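Local coordinates for protein 2-(hydroxymethyl)glutarate dehydrogenase (Eubacterium barkeri, PDB 3CKY) that catalyses the NAD-dependent interconversion of 2-formylglutarate and (S)-2-hydroxymethylglutarate, a step in the bacterial fermentation of nicotinate, and works as a homotetramer, at residues E220-K225 against E280-V285. Residues are numbered along the deposited sequence; the frame is centred on the assembly and turned at random.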
ATOM      1  N   GLU A 220     -17.936  -3.308 -17.259  1.00 44.75           N
ATOM      2  CA  GLU A 220     -18.932  -3.851 -18.184  1.00 45.66           C
ATOM      3  C   GLU A 220     -19.569  -5.123 -17.646  1.00 44.69           C
ATOM      4  O   GLU A 220     -20.782  -5.277 -17.680  1.00 44.11           O
ATOM      5  CB  GLU A 220     -18.317  -4.120 -19.555  1.00 46.11           C
ATOM      6  CG  GLU A 220     -18.102  -2.853 -20.373  1.00 49.57           C
ATOM      7  CD  GLU A 220     -16.763  -2.817 -21.102  1.00 50.29           C
ATOM      8  OE1 GLU A 220     -16.387  -3.867 -21.698  1.00 56.44           O
ATOM      9  OE2 GLU A 220     -16.098  -1.741 -21.067  1.00 53.67           O
ATOM     10  N   ALA A 221     -18.743  -6.012 -17.115  1.00 44.16           N
ATOM     11  CA  ALA A 221     -19.219  -7.296 -16.619  1.00 44.06           C
ATOM     12  C   ALA A 221     -20.042  -7.189 -15.326  1.00 43.78           C
ATOM     13  O   ALA A 221     -21.019  -7.932 -15.145  1.00 43.55           O
ATOM     14  CB  ALA A 221     -18.051  -8.237 -16.407  1.00 43.44           C
ATOM     15  N   LYS A 222     -19.660  -6.281 -14.438  1.00 43.74           N
ATOM     16  CA  LYS A 222     -20.179  -6.309 -13.073  1.00 44.29           C
ATOM     17  C   LYS A 222     -21.256  -5.270 -12.754  1.00 44.52           C
ATOM     18  O   LYS A 222     -22.143  -5.531 -11.961  1.00 44.17           O
ATOM     19  CB  LYS A 222     -19.027  -6.178 -12.077  1.00 43.77           C
ATOM     20  CG  LYS A 222     -17.914  -7.226 -12.247  1.00 43.16           C
ATOM     21  CD  LYS A 222     -18.425  -8.647 -12.200  1.00 42.25           C
ATOM     22  CE  LYS A 222     -17.293  -9.659 -12.270  1.00 41.80           C
ATOM     23  NZ  LYS A 222     -17.816 -11.065 -12.270  1.00 40.87           N
ATOM     24  N   MET A 223     -21.171  -4.106 -13.376  1.00 45.40           N
ATOM     25  CA  MET A 223     -21.979  -2.956 -12.971  1.00 46.11           C
ATOM     26  C   MET A 223     -23.491  -3.237 -12.976  1.00 45.99           C
ATOM     27  O   MET A 223     -24.172  -3.139 -11.970  1.00 46.08           O
ATOM     28  CB  MET A 223     -21.655  -1.774 -13.893  1.00 46.66           C
ATOM     29  CG  MET A 223     -22.419  -0.503 -13.604  1.00 47.35           C
ATOM     30  SD  MET A 223     -21.892   0.187 -12.052  1.00 52.08           S
ATOM     31  CE  MET A 223     -22.748   1.791 -12.085  1.00 48.19           C
ATOM     32  N   GLU A 224     -24.003  -3.612 -14.119  1.00 46.38           N
ATOM     33  CA  GLU A 224     -25.420  -3.829 -14.256  1.00 47.03           C
ATOM     34  C   GLU A 224     -25.872  -5.146 -13.615  1.00 46.47           C
ATOM     35  O   GLU A 224     -26.840  -5.169 -12.850  1.00 46.43           O
ATOM     36  CB  GLU A 224     -25.772  -3.798 -15.733  1.00 47.19           C
ATOM     37  CG  GLU A 224     -27.240  -3.631 -16.005  1.00 49.39           C
ATOM     38  CD  GLU A 224     -27.529  -3.277 -17.457  1.00 50.03           C
ATOM     39  OE1 GLU A 224     -26.775  -2.409 -18.009  1.00 54.25           O
ATOM     40  OE2 GLU A 224     -28.499  -3.856 -18.014  1.00 52.80           O
ATOM     41  N   LYS A 225     -25.150  -6.226 -13.888  1.00 45.99           N
ATOM     42  CA  LYS A 225     -25.578  -7.551 -13.448  1.00 45.75           C
ATOM     43  C   LYS A 225     -25.517  -7.773 -11.931  1.00 45.01           C
ATOM     44  O   LYS A 225     -26.395  -8.448 -11.383  1.00 44.90           O
ATOM     45  CB  LYS A 225     -24.768  -8.639 -14.154  1.00 46.01           C
ATOM     46  CG  LYS A 225     -25.290 -10.051 -13.886  1.00 47.01           C
ATOM     47  CD  LYS A 225     -24.487 -11.116 -14.614  1.00 47.23           C
ATOM     48  CE  LYS A 225     -24.906 -12.518 -14.153  1.00 49.02           C
ATOM     49  NZ  LYS A 225     -24.013 -13.601 -14.690  1.00 50.36           N
ATOM     50  N   GLU A 280     -19.386 -14.556  -2.493  1.00 40.66           N
ATOM     51  CA  GLU A 280     -20.117 -13.709  -3.419  1.00 40.74           C
ATOM     52  C   GLU A 280     -19.211 -13.300  -4.571  1.00 40.53           C
ATOM     53  O   GLU A 280     -17.983 -13.364  -4.444  1.00 40.26           O
ATOM     54  CB  GLU A 280     -20.618 -12.461  -2.688  1.00 40.77           C
ATOM     55  CG  GLU A 280     -21.586 -12.795  -1.563  1.00 41.43           C
ATOM     56  CD  GLU A 280     -22.225 -11.591  -0.901  1.00 41.99           C
ATOM     57  OE1 GLU A 280     -22.953 -11.808   0.085  1.00 46.15           O
ATOM     58  OE2 GLU A 280     -22.033 -10.435  -1.336  1.00 43.88           O
ATOM     59  N   ASP A 281     -19.809 -12.864  -5.683  1.00 40.33           N
ATOM     60  CA  ASP A 281     -19.044 -12.333  -6.785  1.00 40.46           C
ATOM     61  C   ASP A 281     -18.125 -11.252  -6.235  1.00 40.74           C
ATOM     62  O   ASP A 281     -18.471 -10.535  -5.280  1.00 39.94           O
ATOM     63  CB  ASP A 281     -19.941 -11.762  -7.883  1.00 40.08           C
ATOM     64  CG  ASP A 281     -19.151 -11.146  -9.016  1.00 40.01           C
ATOM     65  OD1 ASP A 281     -18.637 -11.910  -9.850  1.00 38.59           O
ATOM     66  OD2 ASP A 281     -19.027  -9.896  -9.053  1.00 37.37           O
ATOM     67  N   MET A 282     -16.950 -11.145  -6.847  1.00 41.28           N
ATOM     68  CA  MET A 282     -15.933 -10.230  -6.375  1.00 42.45           C
ATOM     69  C   MET A 282     -16.337  -8.752  -6.410  1.00 41.11           C
ATOM     70  O   MET A 282     -15.761  -7.980  -5.696  1.00 40.79           O
ATOM     71  CB  MET A 282     -14.614 -10.470  -7.125  1.00 42.99           C
ATOM     72  CG  MET A 282     -14.678 -10.522  -8.669  1.00 45.74           C
ATOM     73  SD  MET A 282     -14.249  -8.997  -9.504  1.00 51.18           S
ATOM     74  CE  MET A 282     -15.850  -8.259  -9.600  1.00 49.20           C
ATOM     75  N   SER A 283     -17.345  -8.372  -7.197  1.00 40.49           N
ATOM     76  CA  SER A 283     -17.809  -6.989  -7.241  1.00 40.17           C
ATOM     77  C   SER A 283     -18.497  -6.572  -5.941  1.00 40.06           C
ATOM     78  O   SER A 283     -18.666  -5.369  -5.679  1.00 39.85           O
ATOM     79  CB  SER A 283     -18.758  -6.760  -8.426  1.00 40.19           C
ATOM     80  OG  SER A 283     -19.916  -7.584  -8.374  1.00 40.28           O
ATOM     81  N   ALA A 284     -18.889  -7.566  -5.131  1.00 39.89           N
ATOM     82  CA  ALA A 284     -19.406  -7.329  -3.772  1.00 39.51           C
ATOM     83  C   ALA A 284     -18.381  -6.638  -2.876  1.00 38.75           C
ATOM     84  O   ALA A 284     -18.722  -6.172  -1.815  1.00 38.58           O
ATOM     85  CB  ALA A 284     -19.877  -8.640  -3.127  1.00 38.62           C
ATOM     86  N   VAL A 285     -17.127  -6.560  -3.295  1.00 39.20           N
ATOM     87  CA  VAL A 285     -16.114  -5.786  -2.536  1.00 39.44           C
ATOM     88  C   VAL A 285     -16.542  -4.308  -2.318  1.00 39.59           C
ATOM     89  O   VAL A 285     -16.131  -3.681  -1.337  1.00 39.36           O
ATOM     90  CB  VAL A 285     -14.720  -5.876  -3.215  1.00 39.38           C
ATOM     91  CG1 VAL A 285     -14.662  -4.993  -4.468  1.00 38.59           C
ATOM     92  CG2 VAL A 285     -13.624  -5.528  -2.232  1.00 39.30           C
TER
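K222, on helix 217-228, makes every touch from its side of this buried contact, its length meeting S283 at the root, M282 along the middle and D281 at the tip. At the root, CB of K222 meets CB of S283 at 3.7 Å, a fit that suits a side chain as short as serine, since here the two backbones come nearest. Beyond CB the chain bends at chi2 (-55°) and then runs extended, which carries the aliphatic part across the methyl end of M282 at about a right angle. The thioether is pliable and apolar, well matched to lysine methylenes; CE of M282 packs on CE of K222 at 3.3 Å, closer than usual van der Waals contact. NZ of K222 finishes in a salt bridge to OD1 of D281 (2.7 Å), reached on the syn side and close to the carboxylate plane. The same oxygen accepts from the backbone N of F236, while OD2 takes two bonds from S283. N of S283 comes from above the carboxylate plane, 2.9 Å from OD2 of D281, and OG of S283 donates to the anti lone pair of that OD2 at 2.6 Å. Four donors thus hold the carboxylate and fix its rotation, which would probably keep it ionised. A leucine in place of D281 would probably leave the buried ammonium of K222 without its counter-charge and the N and OG of S283 without their acceptor. D281 and S283 form an Asx turn leading into the 3-10 turn 282-284, which a lysine–aspartate salt bridge ties to helix 217-228 within the all-helical C-terminal domain of the β-hydroxyacid dehydrogenases.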